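Local coordinates for Cas13d (uncultured Ruminococcus sp, PDB 6IV9), which binds a CRISPR RNA and, probably through its two HEPN domains, matures that RNA and cleaves target RNA, at residues 742-747 with 911-916; 829-834 with 853-858. The protein carries 2 engineered substitutions. One frame throughout, in Å; residues are numbered along the deposited sequence. Where two conformers were deposited one is given.

Interaction 1: 742-747 with 911-916. With nucleotides of chain B.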
loop_
_atom_site.group_PDB
_atom_site.type_symbol
_atom_site.label_atom_id
_atom_site.label_comp_id
_atom_site.label_asym_id
_atom_site.label_seq_id
_atom_site.Cartn_x
_atom_site.Cartn_y
_atom_site.Cartn_z
ATOM N N ASN A 742 7.220 5.106 -9.437
ATOM C CA ASN A 742 6.364 4.915 -10.631
ATOM C C ASN A 742 4.892 5.077 -10.258
ATOM O O ASN A 742 4.153 5.635 -11.023
ATOM C CB ASN A 742 6.563 3.558 -11.289
ATOM C CG ASN A 742 5.893 3.530 -12.644
ATOM O OD1 ASN A 742 6.354 4.173 -13.566
ATOM N ND2 ASN A 742 4.786 2.830 -12.745
ATOM N N ALA A 743 4.531 4.633 -9.066
ATOM C CA ALA A 743 3.139 4.675 -8.579
ATOM C C ALA A 743 2.619 6.120 -8.576
ATOM O O ALA A 743 1.470 6.316 -8.870
ATOM C CB ALA A 743 3.083 4.064 -7.211
ATOM N N ARG A 744 3.467 7.093 -8.270
ATOM C CA ARG A 744 3.028 8.510 -8.225
ATOM C C ARG A 744 2.561 8.941 -9.616
ATOM O O ARG A 744 1.653 9.715 -9.704
ATOM C CB ARG A 744 4.169 9.404 -7.736
ATOM C CG ARG A 744 4.600 9.130 -6.310
ATOM C CD ARG A 744 3.555 9.662 -5.368
ATOM N NE ARG A 744 3.573 11.099 -5.320
ATOM C CZ ARG A 744 4.550 11.812 -4.800
ATOM N NH1 ARG A 744 5.491 11.232 -4.093
ATOM N NH2 ARG A 744 4.579 13.110 -4.971
ATOM N N TYR A 745 3.285 8.507 -10.639
ATOM C CA TYR A 745 2.988 8.799 -12.062
ATOM C C TYR A 745 1.716 8.075 -12.507
ATOM O O TYR A 745 0.953 8.603 -13.278
ATOM C CB TYR A 745 4.251 8.668 -12.912
ATOM C CG TYR A 745 5.287 9.646 -12.448
ATOM C CD1 TYR A 745 6.161 9.317 -11.436
ATOM C CD2 TYR A 745 5.323 10.930 -12.946
ATOM C CE1 TYR A 745 7.080 10.224 -10.959
ATOM C CE2 TYR A 745 6.233 11.852 -12.478
ATOM C CZ TYR A 745 7.111 11.502 -11.473
ATOM O OH TYR A 745 7.995 12.409 -10.990
ATOM N N VAL A 746 1.528 6.867 -12.002
ATOM C CA VAL A 746 0.313 6.073 -12.312
ATOM C C VAL A 746 -0.898 6.840 -11.778
ATOM O O VAL A 746 -1.859 6.933 -12.470
ATOM C CB VAL A 746 0.387 4.664 -11.711
ATOM C CG1 VAL A 746 -0.934 3.957 -11.887
ATOM C CG2 VAL A 746 1.525 3.862 -12.324
ATOM N N ILE A 747 -0.789 7.404 -10.583
ATOM C CA ILE A 747 -1.914 8.202 -10.018
ATOM C C ILE A 747 -2.151 9.399 -10.945
ATOM O O ILE A 747 -3.280 9.699 -11.239
ATOM C CB ILE A 747 -1.576 8.661 -8.590
ATOM C CG1 ILE A 747 -1.513 7.489 -7.612
ATOM C CG2 ILE A 747 -2.525 9.744 -8.131
ATOM C CD1 ILE A 747 -0.962 7.855 -6.271
ATOM N N GLN A 911 12.902 18.258 -5.140
ATOM C CA GLN A 911 12.821 18.702 -3.727
ATOM C C GLN A 911 11.401 18.569 -3.170
ATOM O O GLN A 911 11.286 18.467 -1.987
ATOM C CB GLN A 911 13.424 20.092 -3.539
ATOM C CG GLN A 911 14.794 20.227 -4.175
ATOM C CD GLN A 911 14.707 20.862 -5.542
ATOM O OE1 GLN A 911 14.648 20.197 -6.557
ATOM N NE2 GLN A 911 14.692 22.189 -5.561
ATOM N N LEU A 912 10.382 18.673 -4.007
ATOM C CA LEU A 912 8.982 18.607 -3.528
ATOM C C LEU A 912 8.410 17.193 -3.633
ATOM O O LEU A 912 7.328 16.979 -3.153
ATOM C CB LEU A 912 8.149 19.525 -4.416
ATOM C CG LEU A 912 8.517 21.001 -4.382
ATOM C CD1 LEU A 912 7.536 21.809 -5.188
ATOM C CD2 LEU A 912 8.580 21.499 -2.962
ATOM N N PHE A 913 9.119 16.289 -4.281
ATOM C CA PHE A 913 8.538 14.966 -4.592
ATOM C C PHE A 913 8.230 14.064 -3.392
ATOM O O PHE A 913 7.123 13.569 -3.314
ATOM C CB PHE A 913 9.448 14.247 -5.576
ATOM C CG PHE A 913 8.981 12.875 -5.955
ATOM C CD1 PHE A 913 7.984 12.699 -6.887
ATOM C CD2 PHE A 913 9.540 11.760 -5.373
ATOM C CE1 PHE A 913 7.569 11.430 -7.232
ATOM C CE2 PHE A 913 9.125 10.495 -5.729
ATOM C CZ PHE A 913 8.129 10.333 -6.648
ATOM N N ASP A 914 9.186 13.877 -2.505
ATOM C CA ASP A 914 9.002 12.917 -1.396
ATOM C C ASP A 914 8.707 13.634 -0.081
ATOM O O ASP A 914 9.522 14.391 0.373
ATOM C CB ASP A 914 10.250 12.056 -1.256
ATOM C CG ASP A 914 10.024 10.766 -0.499
ATOM O OD1 ASP A 914 9.205 10.743 0.388
ATOM O OD2 ASP A 914 10.698 9.813 -0.824
ATOM N N ARG A 915 7.597 13.273 0.551
ATOM C CA ARG A 915 7.191 13.871 1.845
ATOM C C ARG A 915 8.211 13.527 2.934
ATOM O O ARG A 915 8.272 14.250 3.888
ATOM C CB ARG A 915 5.781 13.429 2.242
ATOM C CG ARG A 915 5.678 11.976 2.655
ATOM C CD ARG A 915 4.269 11.448 2.837
ATOM N NE ARG A 915 4.324 10.009 3.020
ATOM C CZ ARG A 915 3.402 9.135 2.638
ATOM N NH1 ARG A 915 2.293 9.536 2.052
ATOM N NH2 ARG A 915 3.598 7.852 2.851
ATOM N N ASN A 916 8.958 12.444 2.766
ATOM C CA ASN A 916 9.930 11.967 3.785
ATOM C C ASN A 916 11.326 12.550 3.576
ATOM O O ASN A 916 12.200 12.232 4.365
ATOM C CB ASN A 916 10.053 10.452 3.753
ATOM C CG ASN A 916 8.741 9.776 4.042
ATOM O OD1 ASN A 916 8.120 10.044 5.052
ATOM N ND2 ASN A 916 8.304 8.931 3.135
ATOM P P A B 27 -1.715 13.009 -5.921
ATOM O OP1 A B 27 -1.094 12.552 -7.208
ATOM O OP2 A B 27 -3.158 13.241 -5.917
ATOM O "O5'" A B 27 -1.566 12.018 -4.711
ATOM C "C5'" A B 27 -0.250 11.476 -4.469
ATOM C "C4'" A B 27 -0.305 10.550 -3.315
ATOM O "O4'" A B 27 0.982 9.974 -3.096
ATOM C "C3'" A B 27 -0.646 11.222 -1.984
ATOM O "O3'" A B 27 -1.965 10.906 -1.586
ATOM C "C2'" A B 27 0.341 10.600 -0.977
ATOM O "O2'" A B 27 -0.320 10.079 0.168
ATOM C "C1'" A B 27 1.004 9.490 -1.810
ATOM N N9 A B 27 2.380 9.212 -1.434
ATOM C C8 A B 27 2.856 7.965 -1.120
ATOM N N7 A B 27 4.097 7.962 -0.717
ATOM C C5 A B 27 4.476 9.298 -0.785
ATOM C C6 A B 27 5.691 9.952 -0.516
ATOM N N6 A B 27 6.786 9.324 -0.076
ATOM N N1 A B 27 5.727 11.300 -0.658
ATOM C C2 A B 27 4.628 11.921 -1.100
ATOM N N3 A B 27 3.452 11.405 -1.444
ATOM C C4 A B 27 3.434 10.076 -1.247
ATOM P P G B 36 8.065 1.320 3.312
ATOM O OP1 G B 36 8.448 0.481 2.134
ATOM O OP2 G B 36 8.175 0.720 4.687
ATOM O "O5'" G B 36 8.873 2.655 3.474
ATOM C "C5'" G B 36 9.048 3.507 2.333
ATOM C "C4'" G B 36 9.673 4.813 2.754
ATOM O "O4'" G B 36 8.807 5.490 3.675
ATOM C "C3'" G B 36 11.012 4.686 3.472
ATOM O "O3'" G B 36 12.125 4.700 2.586
ATOM C "C2'" G B 36 11.035 5.896 4.376
ATOM O "O2'" G B 36 11.401 7.066 3.667
ATOM C "C1'" G B 36 9.556 6.090 4.691
ATOM N N9 G B 36 9.197 5.498 5.954
ATOM C C8 G B 36 9.007 4.169 6.242
ATOM N N7 G B 36 8.732 3.957 7.499
ATOM C C5 G B 36 8.785 5.211 8.073
ATOM C C6 G B 36 8.572 5.609 9.407
ATOM O O6 G B 36 8.288 4.907 10.380
ATOM N N1 G B 36 8.692 6.981 9.552
ATOM C C2 G B 36 8.990 7.856 8.543
ATOM N N2 G B 36 9.055 9.141 8.878
ATOM N N3 G B 36 9.196 7.497 7.292
ATOM C C4 G B 36 9.081 6.169 7.132
ATOM P P C B 1 10.182 26.292 -4.766
ATOM O OP1 C B 1 8.914 25.839 -5.404
ATOM O OP2 C B 1 11.477 26.014 -5.449
ATOM O "O5'" C B 1 10.322 25.631 -3.324
ATOM C "C5'" C B 1 10.101 26.327 -2.068
ATOM C "C4'" C B 1 9.785 25.258 -1.045
ATOM O "O4'" C B 1 10.762 24.222 -1.089
ATOM C "C3'" C B 1 9.574 25.603 0.427
ATOM O "O3'" C B 1 8.204 25.433 0.797
ATOM C "C2'" C B 1 10.423 24.552 1.173
ATOM O "O2'" C B 1 9.750 23.746 2.104
ATOM C "C1'" C B 1 10.674 23.508 0.100
ATOM N N1 C B 1 11.879 22.681 0.223
ATOM C C2 C B 1 13.133 23.281 0.377
ATOM O O2 C B 1 13.201 24.514 0.495
ATOM N N3 C B 1 14.234 22.497 0.426
ATOM C C4 C B 1 14.115 21.172 0.312
ATOM N N4 C B 1 15.220 20.435 0.380
ATOM C C5 C B 1 12.853 20.542 0.141
ATOM C C6 C B 1 11.775 21.326 0.083
#

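Interaction 2: 829-834 with 853-858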
loop_
_atom_site.group_PDB
_atom_site.type_symbol
_atom_site.label_atom_id
_atom_site.label_comp_id
_atom_site.label_asym_id
_atom_site.label_seq_id
_atom_site.Cartn_x
_atom_site.Cartn_y
_atom_site.Cartn_z
ATOM N N LEU A 829 5.422 0.046 -16.322
ATOM C CA LEU A 829 6.603 -0.047 -15.433
ATOM C C LEU A 829 7.875 -0.254 -16.260
ATOM O O LEU A 829 8.732 -0.971 -15.837
ATOM C CB LEU A 829 6.407 -1.139 -14.382
ATOM C CG LEU A 829 5.644 -0.671 -13.151
ATOM C CD1 LEU A 829 4.192 -0.425 -13.481
ATOM C CD2 LEU A 829 5.777 -1.637 -11.997
ATOM N N THR A 830 7.991 0.470 -17.365
ATOM C CA THR A 830 9.150 0.361 -18.285
ATOM C C THR A 830 10.449 0.723 -17.569
ATOM O O THR A 830 11.452 0.127 -17.851
ATOM C CB THR A 830 8.949 1.240 -19.515
ATOM O OG1 THR A 830 7.719 0.819 -20.077
ATOM C CG2 THR A 830 10.083 1.115 -20.503
ATOM N N VAL A 831 10.401 1.672 -16.657
ATOM C CA VAL A 831 11.644 2.076 -15.960
ATOM C C VAL A 831 12.177 0.868 -15.200
ATOM O O VAL A 831 13.357 0.667 -15.192
ATOM C CB VAL A 831 11.370 3.247 -15.010
ATOM C CG1 VAL A 831 12.481 3.427 -14.007
ATOM C CG2 VAL A 831 11.101 4.530 -15.768
ATOM N N VAL A 832 11.305 0.158 -14.506
ATOM C CA VAL A 832 11.750 -1.037 -13.744
ATOM C C VAL A 832 12.194 -2.116 -14.719
ATOM O O VAL A 832 13.230 -2.687 -14.530
ATOM C CB VAL A 832 10.672 -1.548 -12.783
ATOM C CG1 VAL A 832 11.160 -2.776 -12.051
ATOM C CG2 VAL A 832 10.305 -0.460 -11.807
ATOM N N ARG A 833 11.345 -2.398 -15.700
ATOM C CA ARG A 833 11.844 -3.310 -16.837
ATOM C C ARG A 833 13.146 -3.131 -17.585
ATOM O O ARG A 833 13.875 -4.075 -17.695
ATOM C CB ARG A 833 10.712 -3.465 -17.854
ATOM C CG ARG A 833 10.975 -4.560 -18.871
ATOM C CD ARG A 833 9.802 -4.775 -19.791
ATOM N NE ARG A 833 8.921 -5.769 -19.209
ATOM C CZ ARG A 833 9.049 -7.077 -19.383
ATOM N NH1 ARG A 833 9.688 -7.541 -20.439
ATOM N NH2 ARG A 833 8.536 -7.913 -18.501
ATOM N N GLU A 834 13.487 -1.871 -17.830
ATOM C CA GLU A 834 14.681 -1.430 -18.587
ATOM C C GLU A 834 15.761 -0.857 -17.667
ATOM O O GLU A 834 16.679 -0.281 -18.171
ATOM C CB GLU A 834 14.214 -0.351 -19.560
ATOM C CG GLU A 834 13.156 -0.817 -20.526
ATOM C CD GLU A 834 13.638 -1.876 -21.488
ATOM O OE1 GLU A 834 14.708 -1.697 -22.047
ATOM O OE2 GLU A 834 12.942 -2.872 -21.671
ATOM N N HIS A 853 13.823 9.223 -13.412
ATOM C CA HIS A 853 13.729 10.169 -14.552
ATOM C C HIS A 853 14.839 9.918 -15.584
ATOM O O HIS A 853 14.573 10.045 -16.758
ATOM C CB HIS A 853 13.524 11.591 -14.048
ATOM C CG HIS A 853 12.137 11.785 -13.550
ATOM N ND1 HIS A 853 11.057 11.721 -14.368
ATOM C CD2 HIS A 853 11.654 11.973 -12.313
ATOM C CE1 HIS A 853 9.976 11.895 -13.666
ATOM N NE2 HIS A 853 10.312 12.036 -12.417
ATOM N N TYR A 854 16.045 9.599 -15.141
ATOM C CA TYR A 854 17.091 9.344 -16.154
ATOM C C TYR A 854 16.710 8.125 -16.999
ATOM O O TYR A 854 16.726 8.197 -18.191
ATOM C CB TYR A 854 18.459 9.146 -15.507
ATOM C CG TYR A 854 19.482 8.780 -16.544
ATOM C CD1 TYR A 854 20.034 9.749 -17.355
ATOM C CD2 TYR A 854 19.834 7.464 -16.777
ATOM C CE1 TYR A 854 20.932 9.424 -18.350
ATOM C CE2 TYR A 854 20.730 7.119 -17.768
ATOM C CZ TYR A 854 21.280 8.106 -18.556
ATOM O OH TYR A 854 22.151 7.786 -19.537
ATOM N N VAL A 855 16.329 7.037 -16.355
ATOM C CA VAL A 855 15.946 5.806 -17.096
ATOM C C VAL A 855 14.726 6.111 -17.960
ATOM O O VAL A 855 14.705 5.722 -19.094
ATOM C CB VAL A 855 15.680 4.635 -16.133
ATOM C CG1 VAL A 855 15.162 3.415 -16.857
ATOM C CG2 VAL A 855 16.897 4.300 -15.298
ATOM N N MET A 856 13.766 6.841 -17.419
ATOM C CA MET A 856 12.544 7.151 -18.192
ATOM C C MET A 856 12.915 7.956 -19.438
ATOM O O MET A 856 12.415 7.645 -20.478
ATOM C CB MET A 856 11.570 7.977 -17.351
ATOM C CG MET A 856 10.334 8.377 -18.104
ATOM S SD MET A 856 9.243 7.027 -18.545
ATOM C CE MET A 856 8.472 6.713 -16.963
ATOM N N GLN A 857 13.765 8.960 -19.294
ATOM C CA GLN A 857 14.171 9.814 -20.438
ATOM C C GLN A 857 14.915 8.973 -21.480
ATOM O O GLN A 857 14.716 9.189 -22.642
ATOM C CB GLN A 857 14.906 11.046 -19.923
ATOM C CG GLN A 857 13.983 11.985 -19.174
ATOM C CD GLN A 857 14.638 13.162 -18.509
ATOM O OE1 GLN A 857 15.791 13.468 -18.747
ATOM N NE2 GLN A 857 13.885 13.832 -17.663
ATOM N N ARG A 858 15.759 8.053 -21.044
ATOM C CA ARG A 858 16.463 7.173 -22.005
ATOM C C ARG A 858 15.441 6.314 -22.750
ATOM O O ARG A 858 15.596 6.127 -23.924
ATOM C CB ARG A 858 17.501 6.322 -21.279
ATOM C CG ARG A 858 18.705 7.112 -20.800
ATOM C CD ARG A 858 19.539 7.672 -21.933
ATOM N NE ARG A 858 19.887 6.653 -22.895
ATOM C CZ ARG A 858 20.948 5.880 -22.812
ATOM N NH1 ARG A 858 21.783 5.989 -21.801
ATOM N NH2 ARG A 858 21.173 4.982 -23.739
#

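Interaction 1: 742-747 with 911-916
Arg744, on helix 713-760, faces Phe913 in the short, weakly bonded helix about 911-913, with their CA atoms 9.2 Å apart. The Arg744 side chain is bent at chi2 (-74°) and chi3 (-72°), which folds the guanidinium over the Phe913 ring. The two planes are only 12° apart and their centres 4.3 Å apart, a flat stack and a cation-pi contact. The same guanidinium grips the backbone of Phe913 end-on. Arg744 NH1 and NH2 both donate hydrogen bonds to Phe913 O, at 3.0 and 3.1 Å, and this oxygen lies in the guanidinium plane. NH2 reaches a lone pair of Phe913 O, in the carbonyl plane, while NH1 comes from above that plane. A27 of chain B lies over the opposite guanidinium face, offset toward its rim, with N3 3.3 Å above the plane. With an alanine here, Phe913 O would probably lose both donors and a gap would open between the phenyl ring and A27. On the other side of the base, the Arg915 guanidinium lies over A27. The base is also read at its edge. A27 N6 donates to Asp914 OD1 at 2.8 Å. Arg915 N donates to A27 N1 at 3.0 Å. Asp914 OD1 also accepts from Asn916 N, an Asx turn that helps fix the carboxylate. The contact thus forms part of a crRNA-binding surface. Tyr745 OH approaches Phe913 CE1 obliquely and is hydrogen-bonded to Leu907 O. Helix 901-908 packs against Arg744 and Leu912, helix 168-197 against Ala743 and Ile747, and helix 816-827 against Tyr745 and Val746.

Interaction 2: 829-834 with 853-858
No flat group takes part where Val831 meets Val855 and Met856; the Tyr854 ring and the Arg858 guanidinium pair within 853-858. Arg858 CG lies 3.5 Å above one face of the Tyr854 ring, toward its rim. The guanidinium then turns its edge to the phenol, and Arg858 NH1 donates to Tyr854 OH at 2.9 Å. That nitrogen also forms a salt bridge with Asp841, so the arginine end is held by two partners. The contact between the segments is apolar, with no hydrogen bond across it. The backbones come close, with the CA atoms of Val831 and Met856 5.6 Å apart. Val831 splits its two methyls between two residues. Its CG1, anti to the backbone N (chi1 164°), meets Val855 CG1 at 3.9 Å. Its CG2 meets Met856 CE at 3.6 Å, the two side chains crossing at about a right angle. Bends at chi2 (67°) and chi3 (76°) curl the methionine so that its methyl returns to Val831. Val855 CG1 also rests 3.7 Å from Val831 O. This plain apolar packing joins the short helix 830-833 to helix 848-861. Leu829, with positive phi, closes the preceding helix 816-827 in a Schellman motif and starts the next one as its N-cap residue. Met856 packs on Tyr822, Cys825 and Ile826 of helix 816-827. Leu829 packs on helix 168-197, while helix 876-882 touches Tyr854, Gln857 and Arg858.

The two contacts have centres 15 Å apart and lie in one all-helical region, probably the second HEPN domain. Along the chain the order is 742-747, 829-834, 853-858, 911-916, so both segments of interaction 2 fall between those of interaction 1. The contacts touch directly. Tyr745 OH lies 2.7 Å from His853 NE2, a probable hydrogen bond, and Asn742 ND2 packs on Leu829 CD1. Helices 168-197 and 816-827 lie against both. Interaction 1 meets the RNA, whereas interaction 2 stays about 13 Å from it at the nearest atoms. The RNA-facing layer is thus continuous with the helical packing behind it.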